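Local coordinates for probable ABC transporter phosphite binding protein PhnD1 (PDB 5LQ5), which binds inorganic phosphite strongly, and methylphosphonate and phosphate only very weakly, probably as the periplasmic solute-binding component of an ABC transporter, at residues A[119-124]-A[128-133]; A[156-161]-A[204-209]; A[233-238]-A[248-253]. All coordinates share one frame; numbering follows the deposited sequence.

Contact 1 of 3, residues A[119-124]-A[128-133]; sequences FTFGSE and SGRLMP. With PO3 (phosphite ion), chain B.
R130 and F121 bury the most surface here, and they meet as a chain laid over a ring. CG of R130 sits 4.0 Å above one face of the F121 phenyl, offset toward its rim, while CE2 of F119 covers the opposite face, over the ring centre. CE1 of F121 reaches CB of P133 at the ring edge, 3.9 Å away. CG of R130 stands opposite the backbone N (chi1 -169°) and the chain then bends at chi2 (-87°), which carries the guanidinium past F121 to the loop after the strand. There NH1 of R130 donates to the carbonyl O of E124 at 3.0 Å, nearly straight at 160°, on a lone pair in the carbonyl plane, and the acceptor lies close to the guanidinium plane. NE of the same group forms a salt bridge with E134, so the guanidinium is gripped through NE as well as NH1, which probably limits its rotation. Between the backbones, G122 N donates to G129 O at 2.9 Å. With glycine on each side, the two chains come within 4.5 Å at the CA atoms of G122 and G129. S128 gives both N and OG to phosphite O1. The end of strand 119-121 and the loop after it pack on the start of helix 127-139, in a beta-alpha-beta unit completed by strand 153-154, and L131 and M132 of the helix reach helix 261-269.

Contact 2 of 3, residues A[156-161]-A[204-209]; sequences GSHDAT and VDYHWV. With PO3 (phosphite ion), chain B.
H158 and Y206 reach toward each other from opposite directions and meet beside the phosphite ion. The tyrosine hydroxyl lies near the plane of the imidazole, at its edge, with H158 NE2 3.4 Å from Y206 OH; the bond between them is weak, bent to 124°. The same NE2 gives a shorter bond to phosphite O3, 3.0 Å away, so one N-H faces two acceptors. In both residues CG lies opposite the carbonyl carbon (chi1 -57° in H158), and each ring extends from its backbone toward the ion. The Y206 ring approaches the phosphorus obliquely, with OH 3.6 Å from P, and its hydroxyl is also bonded to D13 and N176. At another oxygen of the ion, D205 OD2 comes within 2.5 Å of phosphite O1, while OD1 takes a bond from G65 N. A phenylalanine in place of Y206 would probably leave D13 and N176 without their shared hydroxyl partner, cost H158 NE2 its weak second acceptor, and leave the ring freer to shift beside the ion. Oxygens as close as D205 OD2 and phosphite O1 imply that an acid group probably holds a proton, which would let a carboxylate and an anion sit together without repulsion.

Contact 3 of 3, residues A[233-238]-A[248-253]; sequences LDIKQK and NAKRFI
L233 and F252 make the apolar part of this contact, lying side by side and pointing the same way. The leucine methyl CD1 comes to the edge of the phenyl ring, near its plane, 3.8 Å from F252 CE2. In L233, CG is opposite the carbonyl carbon (chi1 -72°), which sends the isobutyl group alongside the phenylalanine. A second touch is made by I235, whose CB packs 3.8 Å from the carbonyl O of K250; its CD1 methyl extends on toward the aliphatic chain of K250. Two waters join the backbones where they do not bond directly. The first accepts from I235 N and donates to both L233 O and K250 O, the last at 2.6 Å. The second accepts from F252 N, 2.9 Å away, and lies close to L233 O as well, so that the carbonyl of L233 looks onto both waters.

The two segments bracket helix 238-246 in a periplasmic binding protein fold, one leading into it and the other leaving it for 252-253, a weakly bonded edge strand of the six-stranded mixed sheet of one lobe. At the entrance, D234 to Q237 forms a type I beta turn, closed by Q237 N bonding to D234 O, and OD1 of D234 receives K236 N at 3.2 Å from above the carboxylate plane, closing an Asx turn. Q237 then takes the N-cap position. At the exit, N248 adopts positive phi in a Schellman motif that ends the helix, and OD1 of N248 is bonded to N182.

Farther out, helix 238-246 packs against both segments: H240 meets L233, K241 and D245 meet I235, and L244 meets F252. The F252 ring is also held edge-to-face by F247 and W208. I253 pairs through its backbone with Q83 of strand 79-84, while R251 forms a salt bridge with D85.

Overall arrangement
Contacts 1 and 2 share the phosphite site, their centres about 10 Å apart, and meet directly where S128 OG lies 3.1 Å from H158 CE1. Each brings residues to the same ion: contact 1 supplies S128, contact 2 supplies H158, D205 and Y206, while Y46, S126 and T127 hydrogen-bond to it. Contact 2 also links the pocket to the six-stranded sheet, which contact 3 reaches at its edge strand 252-253. There W208 NE1 approaches F252 CE1 at 3.5 Å, although the centres of contacts 2 and 3 are about 20 Å apart. Contact 3 does not touch contact 1, their centres being about 29 Å apart, and the F252 side chain is about 14 Å from the ion.

Contact 1 of 3, residues A[119-124]-A[128-133]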
ATOM      1  N   PHE A 119      12.912  -0.470  16.497  1.00 19.69           N
ATOM      2  CA  PHE A 119      11.655  -0.734  15.754  1.00 19.07           C
ATOM      3  C   PHE A 119      11.636   0.117  14.487  1.00 15.92           C
ATOM      4  O   PHE A 119      11.985   1.300  14.511  1.00 17.70           O
ATOM      5  CB  PHE A 119      10.414  -0.412  16.608  1.00 19.23           C
ATOM      6  CG  PHE A 119       9.133  -0.758  15.942  1.00 17.24           C
ATOM      7  CD1 PHE A 119       8.594  -2.024  16.079  1.00 21.21           C
ATOM      8  CD2 PHE A 119       8.518   0.133  15.088  1.00 19.05           C
ATOM      9  CE1 PHE A 119       7.425  -2.389  15.417  1.00 21.59           C
ATOM     10  CE2 PHE A 119       7.350  -0.205  14.434  1.00 22.25           C
ATOM     11  CZ  PHE A 119       6.814  -1.468  14.572  1.00 21.82           C
ATOM     12  N   THR A 120      11.247  -0.504  13.375  1.00 14.44           N
ATOM     13  CA  THR A 120      11.033   0.239  12.113  1.00 15.42           C
ATOM     14  C   THR A 120       9.606   0.039  11.559  1.00 15.72           C
ATOM     15  O   THR A 120       9.079  -1.064  11.491  1.00 17.01           O
ATOM     16  CB  THR A 120      12.063  -0.081  11.029  1.00 17.22           C
ATOM     17  OG1 THR A 120      11.928   0.849   9.936  1.00 16.77           O
ATOM     18  CG2 THR A 120      11.965  -1.513  10.501  1.00 19.69           C
ATOM     19  N   PHE A 121       9.020   1.141  11.156  1.00 15.84           N
ATOM     20  CA  PHE A 121       7.863   1.178  10.320  1.00 16.05           C
ATOM     21  C   PHE A 121       8.298   1.134   8.853  1.00 16.02           C
ATOM     22  O   PHE A 121       9.490   1.171   8.512  1.00 14.87           O
ATOM     23  CB  PHE A 121       7.128   2.507  10.527  1.00 16.43           C
ATOM     24  CG  PHE A 121       6.518   2.694  11.900  1.00 16.62           C
ATOM     25  CD1 PHE A 121       5.395   1.988  12.293  1.00 17.33           C
ATOM     26  CD2 PHE A 121       7.062   3.590  12.780  1.00 20.72           C
ATOM     27  CE1 PHE A 121       4.820   2.217  13.519  1.00 17.10           C
ATOM     28  CE2 PHE A 121       6.509   3.792  14.015  1.00 23.84           C
ATOM     29  CZ  PHE A 121       5.403   3.110  14.380  1.00 19.24           C
ATOM     30  N   GLY A 122       7.322   1.041   7.982  1.00 15.56           N
ATOM     31  CA  GLY A 122       7.499   1.308   6.560  1.00 15.53           C
ATOM     32  C   GLY A 122       7.557   2.806   6.261  1.00 16.19           C
ATOM     33  O   GLY A 122       8.038   3.589   7.069  1.00 16.04           O
ATOM     34  N   SER A 123       7.036   3.193   5.101  1.00 14.87           N
ATOM     35  CA  SER A 123       6.939   4.620   4.789  1.00 15.23           C
ATOM     36  C   SER A 123       6.210   5.380   5.870  1.00 15.17           C
ATOM     37  O   SER A 123       5.234   4.886   6.419  1.00 16.45           O
ATOM     38  CB  SER A 123       6.206   4.852   3.468  1.00 16.61           C
ATOM     39  OG  SER A 123       5.974   6.258   3.227  1.00 18.15           O
ATOM     40  N   GLU A 124       6.640   6.621   6.082  1.00 15.67           N
ATOM     41  CA  GLU A 124       5.934   7.495   7.025  1.00 15.53           C
ATOM     42  C   GLU A 124       4.457   7.617   6.656  1.00 14.45           C
ATOM     43  O   GLU A 124       3.639   7.832   7.529  1.00 17.07           O
ATOM     44  CB  GLU A 124       6.536   8.910   6.980  1.00 18.94           C
ATOM     45  CG  GLU A 124       7.992   9.022   7.493  1.00 21.77           C
ATOM     46  CD  GLU A 124       9.085   8.785   6.451  1.00 32.53           C
ATOM     47  OE1 GLU A 124       8.816   8.214   5.355  1.00 29.60           O
ATOM     48  OE2 GLU A 124      10.249   9.183   6.748  1.00 33.70           O
ATOM     49  N   SER A 128      -0.618   0.377   6.110  1.00 15.90           N
ATOM     50  CA  SER A 128      -0.304  -0.928   6.709  1.00 17.49           C
ATOM     51  C   SER A 128       1.081  -1.043   7.352  1.00 16.62           C
ATOM     52  O   SER A 128       1.332  -1.928   8.161  1.00 17.94           O
ATOM     53  CB  SER A 128      -0.493  -2.021   5.679  1.00 18.51           C
ATOM     54  OG  SER A 128       0.482  -1.972   4.652  1.00 17.01           O
ATOM     55  N   GLY A 129       1.944  -0.095   7.008  1.00 15.10           N
ATOM     56  CA  GLY A 129       3.313  -0.086   7.499  1.00 15.20           C
ATOM     57  C   GLY A 129       3.604   0.999   8.514  1.00 17.27           C
ATOM     58  O   GLY A 129       4.654   1.004   9.119  1.00 17.57           O
ATOM     59  N   ARG A 130       2.657   1.904   8.718  1.00 15.99           N
ATOM     60  CA  ARG A 130       2.877   2.987   9.683  1.00 17.13           C
ATOM     61  C   ARG A 130       1.622   3.405  10.430  1.00 15.44           C
ATOM     62  O   ARG A 130       1.595   3.316  11.649  1.00 15.89           O
ATOM     63  CB  ARG A 130       3.537   4.208   9.049  1.00 17.23           C
ATOM     64  CG  ARG A 130       4.029   5.247  10.049  1.00 18.14           C
ATOM     65  CD  ARG A 130       2.961   6.242  10.445  1.00 19.21           C
ATOM     66  NE  ARG A 130       3.423   7.087  11.557  1.00 21.44           N
ATOM     67  CZ  ARG A 130       4.227   8.151  11.435  1.00 20.85           C
ATOM     68  NH1 ARG A 130       4.609   8.584  10.245  1.00 18.31           N
ATOM     69  NH2 ARG A 130       4.641   8.801  12.530  1.00 23.08           N
ATOM     70  N   LEU A 131       0.611   3.908   9.716  1.00 14.75           N
ATOM     71  CA  LEU A 131      -0.537   4.539  10.357  1.00 16.29           C
ATOM     72  C   LEU A 131      -1.232   3.566  11.299  1.00 16.41           C
ATOM     73  O   LEU A 131      -1.443   3.865  12.496  1.00 16.88           O
ATOM     74  CB  LEU A 131      -1.516   5.093   9.324  1.00 15.94           C
ATOM     75  CG  LEU A 131      -2.647   5.932   9.928  1.00 17.22           C
ATOM     76  CD1 LEU A 131      -2.155   7.309  10.375  1.00 21.46           C
ATOM     77  CD2 LEU A 131      -3.843   6.029   8.968  1.00 22.02           C
ATOM     78  N   MET A 132      -1.637   2.429  10.757  1.00 17.80           N
ATOM     79  CA  MET A 132      -2.376   1.470  11.565  1.00 18.73           C
ATOM     80  C   MET A 132      -1.492   0.812  12.631  1.00 20.36           C
ATOM     81  O   MET A 132      -1.910   0.722  13.776  1.00 19.15           O
ATOM     82  CB  MET A 132      -3.139   0.522  10.670  1.00 18.00           C
ATOM     83  CG  MET A 132      -4.233   1.235   9.842  1.00 18.11           C
ATOM     84  SD  MET A 132      -5.387   2.301  10.741  1.00 21.80           S
ATOM     85  CE  MET A 132      -6.095   1.075  11.832  1.00 22.56           C
ATOM     86  N   PRO A 133      -0.255   0.410  12.284  1.00 16.91           N
ATOM     87  CA  PRO A 133       0.654  -0.075  13.341  1.00 16.82           C
ATOM     88  C   PRO A 133       0.833   0.887  14.511  1.00 18.09           C
ATOM     89  O   PRO A 133       0.760   0.458  15.688  1.00 19.00           O
ATOM     90  CB  PRO A 133       1.957  -0.318  12.577  1.00 18.31           C
ATOM     91  CG  PRO A 133       1.465  -0.836  11.239  1.00 19.58           C
ATOM     92  CD  PRO A 133       0.283   0.056  10.940  1.00 16.86           C
TER
HETATM   93  P   PO3 B 401       0.008   1.076   2.281  1.00 16.36           P
HETATM   94  O1  PO3 B 401      -0.629   0.036   3.262  1.00 15.81           O
HETATM   95  O2  PO3 B 401      -0.504   2.561   2.478  1.00 17.20           O
HETATM   96  O3  PO3 B 401       1.560   0.997   2.308  1.00 16.06           O

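Contact 2 of 3, residues A[156-161]-A[204-209]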
ATOM      1  N   GLY A 156      10.411   3.032   4.250  1.00 16.71           N
ATOM      2  CA  GLY A 156       9.880   3.396   2.940  1.00 18.50           C
ATOM      3  C   GLY A 156       9.111   2.376   2.141  1.00 16.95           C
ATOM      4  O   GLY A 156       8.445   2.705   1.173  1.00 19.05           O
ATOM      5  N   SER A 157       9.213   1.118   2.520  1.00 16.09           N
ATOM      6  CA  SER A 157       8.500   0.079   1.765  1.00 16.62           C
ATOM      7  C   SER A 157       8.383  -1.178   2.601  1.00 16.78           C
ATOM      8  O   SER A 157       9.169  -1.419   3.526  1.00 16.36           O
ATOM      9  CB  SER A 157       9.187  -0.240   0.440  1.00 20.14           C
ATOM     10  OG  SER A 157      10.103  -1.341   0.533  1.00 20.68           O
ATOM     11  N   HIS A 158       7.409  -2.006   2.237  1.00 16.53           N
ATOM     12  CA  HIS A 158       7.190  -3.247   2.991  1.00 16.65           C
ATOM     13  C   HIS A 158       8.358  -4.223   2.779  1.00 17.46           C
ATOM     14  O   HIS A 158       8.760  -4.941   3.714  1.00 17.96           O
ATOM     15  CB  HIS A 158       5.856  -3.871   2.643  1.00 18.56           C
ATOM     16  CG  HIS A 158       4.718  -2.941   2.868  1.00 15.70           C
ATOM     17  ND1 HIS A 158       4.474  -2.356   4.092  1.00 16.86           N
ATOM     18  CD2 HIS A 158       3.852  -2.372   1.994  1.00 18.32           C
ATOM     19  CE1 HIS A 158       3.462  -1.515   3.971  1.00 16.87           C
ATOM     20  NE2 HIS A 158       3.051  -1.525   2.717  1.00 17.86           N
ATOM     21  N   ASP A 159       8.889  -4.274   1.558  1.00 16.96           N
ATOM     22  CA  ASP A 159      10.072  -5.167   1.293  1.00 16.98           C
ATOM     23  C   ASP A 159      11.282  -4.673   2.107  1.00 18.89           C
ATOM     24  O   ASP A 159      12.027  -5.462   2.703  1.00 20.32           O
ATOM     25  CB  ASP A 159      10.421  -5.256  -0.182  1.00 19.03           C
ATOM     26  CG  ASP A 159       9.457  -6.093  -0.984  1.00 20.61           C
ATOM     27  OD1 ASP A 159       8.758  -6.983  -0.415  1.00 26.49           O
ATOM     28  OD2 ASP A 159       9.471  -5.882  -2.222  1.00 22.53           O
ATOM     29  N   ALA A 160      11.428  -3.344   2.197  1.00 16.94           N
ATOM     30  CA  ALA A 160      12.558  -2.800   2.952  1.00 16.63           C
ATOM     31  C   ALA A 160      12.463  -3.034   4.465  1.00 16.48           C
ATOM     32  O   ALA A 160      13.473  -3.250   5.120  1.00 18.60           O
ATOM     33  CB  ALA A 160      12.765  -1.336   2.659  1.00 18.09           C
ATOM     34  N   THR A 161      11.240  -3.053   4.993  1.00 15.67           N
ATOM     35  CA  THR A 161      11.019  -3.364   6.403  1.00 16.98           C
ATOM     36  C   THR A 161      11.463  -4.794   6.710  1.00 18.69           C
ATOM     37  O   THR A 161      12.195  -5.026   7.633  1.00 17.84           O
ATOM     38  CB  THR A 161       9.542  -3.180   6.759  1.00 15.68           C
ATOM     39  OG1 THR A 161       9.206  -1.816   6.524  1.00 17.52           O
ATOM     40  CG2 THR A 161       9.237  -3.540   8.170  1.00 18.17           C
ATOM     41  N   VAL A 204      -9.380  -0.546   6.147  1.00 21.18           N
ATOM     42  CA  VAL A 204      -9.442  -0.376   4.672  1.00 22.58           C
ATOM     43  C   VAL A 204      -8.072   0.086   4.157  1.00 22.10           C
ATOM     44  O   VAL A 204      -7.396   0.838   4.836  0.50 22.56           O
ATOM     45  CB  VAL A 204     -10.531   0.627   4.233  0.50 29.41           C
ATOM     46  CG1 VAL A 204     -10.166   2.054   4.577  0.50 40.14           C
ATOM     47  CG2 VAL A 204     -10.778   0.515   2.755  0.50 41.85           C
ATOM     48  N   ASP A 205      -7.681  -0.319   2.949  1.00 20.86           N
ATOM     49  CA  ASP A 205      -6.362   0.071   2.440  1.00 18.80           C
ATOM     50  C   ASP A 205      -6.367   0.442   0.946  1.00 17.32           C
ATOM     51  O   ASP A 205      -6.784   1.562   0.574  1.00 18.65           O
ATOM     52  CB  ASP A 205      -5.292  -0.953   2.847  1.00 19.18           C
ATOM     53  CG  ASP A 205      -3.849  -0.380   2.760  1.00 16.55           C
ATOM     54  OD1 ASP A 205      -3.660   0.761   2.246  1.00 17.86           O
ATOM     55  OD2 ASP A 205      -2.914  -1.035   3.292  1.00 17.55           O
ATOM     56  N   TYR A 206      -5.813  -0.427   0.102  1.00 17.94           N
ATOM     57  CA  TYR A 206      -5.427   0.012  -1.231  1.00 19.17           C
ATOM     58  C   TYR A 206      -6.590   0.275  -2.162  1.00 19.74           C
ATOM     59  O   TYR A 206      -7.643  -0.356  -2.062  1.00 20.79           O
ATOM     60  CB  TYR A 206      -4.509  -1.003  -1.900  1.00 19.18           C
ATOM     61  CG  TYR A 206      -3.153  -1.198  -1.271  1.00 20.01           C
ATOM     62  CD1 TYR A 206      -2.037  -0.636  -1.858  1.00 18.93           C
ATOM     63  CD2 TYR A 206      -2.958  -1.997  -0.152  1.00 19.87           C
ATOM     64  CE1 TYR A 206      -0.771  -0.816  -1.346  1.00 17.34           C
ATOM     65  CE2 TYR A 206      -1.680  -2.188   0.401  1.00 17.61           C
ATOM     66  CZ  TYR A 206      -0.586  -1.626  -0.219  1.00 17.34           C
ATOM     67  OH  TYR A 206       0.668  -1.856   0.358  1.00 18.46           O
ATOM     68  N   HIS A 207      -6.380   1.210  -3.084  1.00 18.72           N
ATOM     69  CA  HIS A 207      -7.365   1.557  -4.099  1.00 19.01           C
ATOM     70  C   HIS A 207      -6.806   2.365  -5.243  1.00 18.97           C
ATOM     71  O   HIS A 207      -5.817   3.096  -5.083  1.00 17.86           O
ATOM     72  CB  HIS A 207      -8.549   2.292  -3.470  1.00 20.18           C
ATOM     73  CG  HIS A 207      -8.212   3.580  -2.777  1.00 18.98           C
ATOM     74  ND1 HIS A 207      -7.542   3.634  -1.570  1.00 19.73           N
ATOM     75  CD2 HIS A 207      -8.530   4.857  -3.081  1.00 20.16           C
ATOM     76  CE1 HIS A 207      -7.433   4.898  -1.191  1.00 22.42           C
ATOM     77  NE2 HIS A 207      -8.030   5.655  -2.086  1.00 23.19           N
ATOM     78  N   TRP A 208      -7.431   2.188  -6.405  1.00 17.05           N
ATOM     79  CA  TRP A 208      -7.157   2.971  -7.586  1.00 18.51           C
ATOM     80  C   TRP A 208      -7.881   4.291  -7.527  1.00 18.25           C
ATOM     81  O   TRP A 208      -9.068   4.334  -7.250  1.00 19.58           O
ATOM     82  CB  TRP A 208      -7.610   2.260  -8.856  1.00 19.42           C
ATOM     83  CG  TRP A 208      -6.775   1.083  -9.283  1.00 17.85           C
ATOM     84  CD1 TRP A 208      -7.099  -0.255  -9.207  1.00 20.69           C
ATOM     85  CD2 TRP A 208      -5.496   1.148  -9.927  1.00 17.17           C
ATOM     86  NE1 TRP A 208      -6.080  -1.000  -9.726  1.00 21.92           N
ATOM     87  CE2 TRP A 208      -5.097  -0.171 -10.190  1.00 22.79           C
ATOM     88  CE3 TRP A 208      -4.649   2.194 -10.277  1.00 19.32           C
ATOM     89  CZ2 TRP A 208      -3.883  -0.464 -10.801  1.00 22.40           C
ATOM     90  CZ3 TRP A 208      -3.454   1.906 -10.901  1.00 20.01           C
ATOM     91  CH2 TRP A 208      -3.080   0.591 -11.147  1.00 20.34           C
ATOM     92  N   VAL A 209      -7.169   5.343  -7.897  1.00 17.54           N
ATOM     93  CA  VAL A 209      -7.678   6.698  -7.979  1.00 16.83           C
ATOM     94  C   VAL A 209      -7.379   7.253  -9.359  1.00 19.26           C
ATOM     95  O   VAL A 209      -6.238   7.197  -9.806  1.00 19.42           O
ATOM     96  CB  VAL A 209      -7.088   7.613  -6.894  1.00 20.05           C
ATOM     97  CG1 VAL A 209      -7.687   9.019  -6.987  1.00 20.34           C
ATOM     98  CG2 VAL A 209      -7.332   7.036  -5.492  1.00 19.05           C
TER
HETATM   99  P   PO3 B 401       0.008   1.076   2.281  1.00 16.36           P
HETATM  100  O1  PO3 B 401      -0.629   0.036   3.262  1.00 15.81           O
HETATM  101  O2  PO3 B 401      -0.504   2.561   2.478  1.00 17.20           O
HETATM  102  O3  PO3 B 401       1.560   0.997   2.308  1.00 16.06           O

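Contact 3 of 3, residues A[233-238]-A[248-253]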
ATOM      1  N   LEU A 233     -11.666  -7.400 -15.297  1.00 33.22           N
ATOM      2  CA  LEU A 233     -10.516  -8.293 -15.338  1.00 25.80           C
ATOM      3  C   LEU A 233     -10.914  -9.661 -14.756  1.00 30.45           C
ATOM      4  O   LEU A 233     -11.508  -9.781 -13.679  1.00 31.11           O
ATOM      5  CB  LEU A 233      -9.294  -7.722 -14.611  1.00 29.11           C
ATOM      6  CG  LEU A 233      -8.561  -6.565 -15.293  1.00 28.97           C
ATOM      7  CD1 LEU A 233      -7.534  -5.965 -14.336  1.00 29.34           C
ATOM      8  CD2 LEU A 233      -7.889  -6.976 -16.588  1.00 31.19           C
ATOM      9  N   ASP A 234     -10.571 -10.685 -15.511  1.00 38.16           N
ATOM     10  CA  ASP A 234     -11.189 -12.013 -15.448  1.00 37.79           C
ATOM     11  C   ASP A 234     -10.092 -13.070 -15.250  1.00 32.02           C
ATOM     12  O   ASP A 234      -9.281 -13.339 -16.146  1.00 35.14           O
ATOM     13  CB  ASP A 234     -11.990 -12.251 -16.742  1.00 36.63           C
ATOM     14  CG  ASP A 234     -12.549 -13.652 -16.869  1.00 53.38           C
ATOM     15  OD1 ASP A 234     -12.702 -14.357 -15.854  1.00 45.79           O
ATOM     16  OD2 ASP A 234     -12.849 -14.026 -18.021  1.00 40.85           O
ATOM     17  N   ILE A 235     -10.086 -13.647 -14.054  1.00 33.54           N
ATOM     18  CA  ILE A 235      -9.097 -14.676 -13.628  1.00 34.26           C
ATOM     19  C   ILE A 235      -8.992 -15.864 -14.632  1.00 44.55           C
ATOM     20  O   ILE A 235      -7.959 -16.525 -14.743  1.00 44.70           O
ATOM     21  CB  ILE A 235      -9.428 -15.199 -12.202  1.00 51.22           C
ATOM     22  CG1 ILE A 235      -8.232 -15.938 -11.586  1.00 70.44           C
ATOM     23  CG2 ILE A 235     -10.684 -16.073 -12.189  1.00 68.25           C
ATOM     24  CD1 ILE A 235      -7.158 -15.013 -11.053  1.00 68.30           C
ATOM     25  N   LYS A 236     -10.069 -16.105 -15.366  1.00 44.39           N
ATOM     26  CA  LYS A 236     -10.119 -17.213 -16.350  1.00 72.91           C
ATOM     27  C   LYS A 236      -9.369 -16.977 -17.659  1.00 56.53           C
ATOM     28  O   LYS A 236      -9.174 -17.894 -18.445  1.00 62.56           O
ATOM     29  CB  LYS A 236     -11.570 -17.592 -16.611  1.00 60.12           C
ATOM     30  CG  LYS A 236     -12.140 -18.308 -15.393  1.00 85.69           C
ATOM     31  CD  LYS A 236     -13.593 -17.983 -15.122  1.00104.31           C
ATOM     32  CE  LYS A 236     -13.796 -17.438 -13.717  1.00111.43           C
ATOM     33  NZ  LYS A 236     -15.238 -17.191 -13.451  1.00 99.08           N
ATOM     34  N   GLN A 237      -8.962 -15.746 -17.874  1.00 42.71           N
ATOM     35  CA  GLN A 237      -8.202 -15.347 -19.038  1.00 41.27           C
ATOM     36  C   GLN A 237      -6.741 -15.285 -18.642  1.00 57.16           C
ATOM     37  O   GLN A 237      -6.408 -14.666 -17.640  1.00 45.76           O
ATOM     38  CB  GLN A 237      -8.674 -13.975 -19.446  1.00 43.85           C
ATOM     39  CG  GLN A 237      -8.567 -13.603 -20.882  1.00 57.90           C
ATOM     40  CD  GLN A 237      -9.783 -12.790 -21.273  1.00 65.63           C
ATOM     41  OE1 GLN A 237     -10.881 -13.002 -20.752  1.00 72.89           O
ATOM     42  NE2 GLN A 237      -9.599 -11.847 -22.162  1.00 57.09           N
ATOM     43  N   LYS A 238      -5.877 -15.882 -19.447  1.00 43.90           N
ATOM     44  CA  LYS A 238      -4.482 -16.043 -19.052  1.00 47.92           C
ATOM     45  C   LYS A 238      -3.783 -14.702 -18.789  1.00 42.19           C
ATOM     46  O   LYS A 238      -3.139 -14.528 -17.754  1.00 41.12           O
ATOM     47  CB  LYS A 238      -3.694 -16.889 -20.054  1.00 73.25           C
ATOM     48  CG  LYS A 238      -2.476 -17.559 -19.417  1.00118.11           C
ATOM     49  CD  LYS A 238      -2.328 -19.025 -19.807  1.00116.58           C
ATOM     50  CE  LYS A 238      -1.559 -19.829 -18.762  1.00 82.34           C
ATOM     51  NZ  LYS A 238      -0.091 -19.903 -18.990  1.00120.79           N
ATOM     52  N   ASN A 248      -2.322 -10.315  -6.025  1.00 28.85           N
ATOM     53  CA  ASN A 248      -2.768 -11.319  -5.015  1.00 31.18           C
ATOM     54  C   ASN A 248      -4.283 -11.276  -4.829  1.00 32.51           C
ATOM     55  O   ASN A 248      -4.802 -11.294  -3.713  1.00 41.81           O
ATOM     56  CB  ASN A 248      -2.054 -11.078  -3.680  1.00 34.01           C
ATOM     57  CG  ASN A 248      -0.559 -11.011  -3.840  1.00 47.24           C
ATOM     58  OD1 ASN A 248       0.069 -10.017  -3.467  1.00 61.96           O
ATOM     59  ND2 ASN A 248       0.033 -12.057  -4.408  1.00 55.30           N
ATOM     60  N   ALA A 249      -4.983 -11.222  -5.961  1.00 28.53           N
ATOM     61  CA  ALA A 249      -6.435 -11.025  -5.962  1.00 29.12           C
ATOM     62  C   ALA A 249      -7.076 -11.814  -7.084  1.00 26.96           C
ATOM     63  O   ALA A 249      -6.461 -12.014  -8.120  1.00 31.43           O
ATOM     64  CB  ALA A 249      -6.792  -9.566  -6.105  1.00 34.51           C
ATOM     65  N   LYS A 250      -8.305 -12.258  -6.847  1.00 31.96           N
ATOM     66  CA  LYS A 250      -9.131 -12.947  -7.879  1.00 31.93           C
ATOM     67  C   LYS A 250      -9.871 -11.987  -8.797  1.00 32.47           C
ATOM     68  O   LYS A 250     -10.299 -12.352  -9.897  1.00 36.84           O
ATOM     69  CB  LYS A 250     -10.107 -13.935  -7.213  1.00 51.89           C
ATOM     70  CG  LYS A 250      -9.427 -14.933  -6.269  1.00 76.68           C
ATOM     71  CD  LYS A 250      -8.466 -15.881  -6.981  1.00 67.17           C
ATOM     72  CE  LYS A 250      -7.364 -16.369  -6.052  1.00 91.22           C
ATOM     73  NZ  LYS A 250      -6.470 -17.353  -6.721  1.00 88.75           N
ATOM     74  N   ARG A 251     -10.020 -10.750  -8.325  1.00 34.41           N
ATOM     75  CA  ARG A 251     -10.768  -9.713  -9.026  1.00 27.72           C
ATOM     76  C   ARG A 251     -10.511  -8.341  -8.396  1.00 32.51           C
ATOM     77  O   ARG A 251     -10.026  -8.236  -7.265  1.00 31.16           O
ATOM     78  CB  ARG A 251     -12.273 -10.002  -8.967  1.00 29.29           C
ATOM     79  CG  ARG A 251     -12.843 -10.094  -7.552  1.00 34.05           C
ATOM     80  CD  ARG A 251     -14.340 -10.358  -7.571  1.00 39.26           C
ATOM     81  NE  ARG A 251     -14.919 -10.269  -6.231  1.00 44.32           N
ATOM     82  CZ  ARG A 251     -16.205 -10.090  -5.947  1.00 52.47           C
ATOM     83  NH1 ARG A 251     -17.121  -9.992  -6.910  1.00 51.92           N
ATOM     84  NH2 ARG A 251     -16.578  -9.998  -4.672  1.00 58.65           N
ATOM     85  N   PHE A 252     -10.863  -7.315  -9.145  1.00 26.74           N
ATOM     86  CA  PHE A 252     -11.099  -5.975  -8.599  1.00 28.87           C
ATOM     87  C   PHE A 252     -12.596  -5.752  -8.422  1.00 29.01           C
ATOM     88  O   PHE A 252     -13.383  -6.303  -9.160  1.00 29.10           O
ATOM     89  CB  PHE A 252     -10.527  -4.882  -9.497  1.00 24.64           C
ATOM     90  CG  PHE A 252      -9.020  -4.820  -9.507  1.00 24.77           C
ATOM     91  CD1 PHE A 252      -8.324  -4.247  -8.456  1.00 25.46           C
ATOM     92  CD2 PHE A 252      -8.309  -5.336 -10.562  1.00 25.32           C
ATOM     93  CE1 PHE A 252      -6.930  -4.210  -8.482  1.00 24.22           C
ATOM     94  CE2 PHE A 252      -6.940  -5.297 -10.600  1.00 21.99           C
ATOM     95  CZ  PHE A 252      -6.232  -4.711  -9.567  1.00 21.36           C
ATOM     96  N   ILE A 253     -12.944  -4.928  -7.450  1.00 29.28           N
ATOM     97  CA  ILE A 253     -14.314  -4.586  -7.074  1.00 30.23           C
ATOM     98  C   ILE A 253     -14.442  -3.076  -6.898  1.00 31.23           C
ATOM     99  O   ILE A 253     -13.444  -2.357  -6.779  1.00 26.39           O
ATOM    100  CB  ILE A 253     -14.750  -5.277  -5.755  1.00 29.38           C
ATOM    101  CG1 ILE A 253     -13.907  -4.797  -4.571  1.00 29.13           C
ATOM    102  CG2 ILE A 253     -14.662  -6.791  -5.894  1.00 39.16           C
ATOM    103  CD1 ILE A 253     -14.468  -5.229  -3.231  1.00 36.30           C
TER
HETATM  104  O   HOH W   1     -11.650 -12.153 -12.106  1.00 36.91           O
HETATM  105  O   HOH W   2     -11.701  -7.814 -11.836  1.00 37.38           O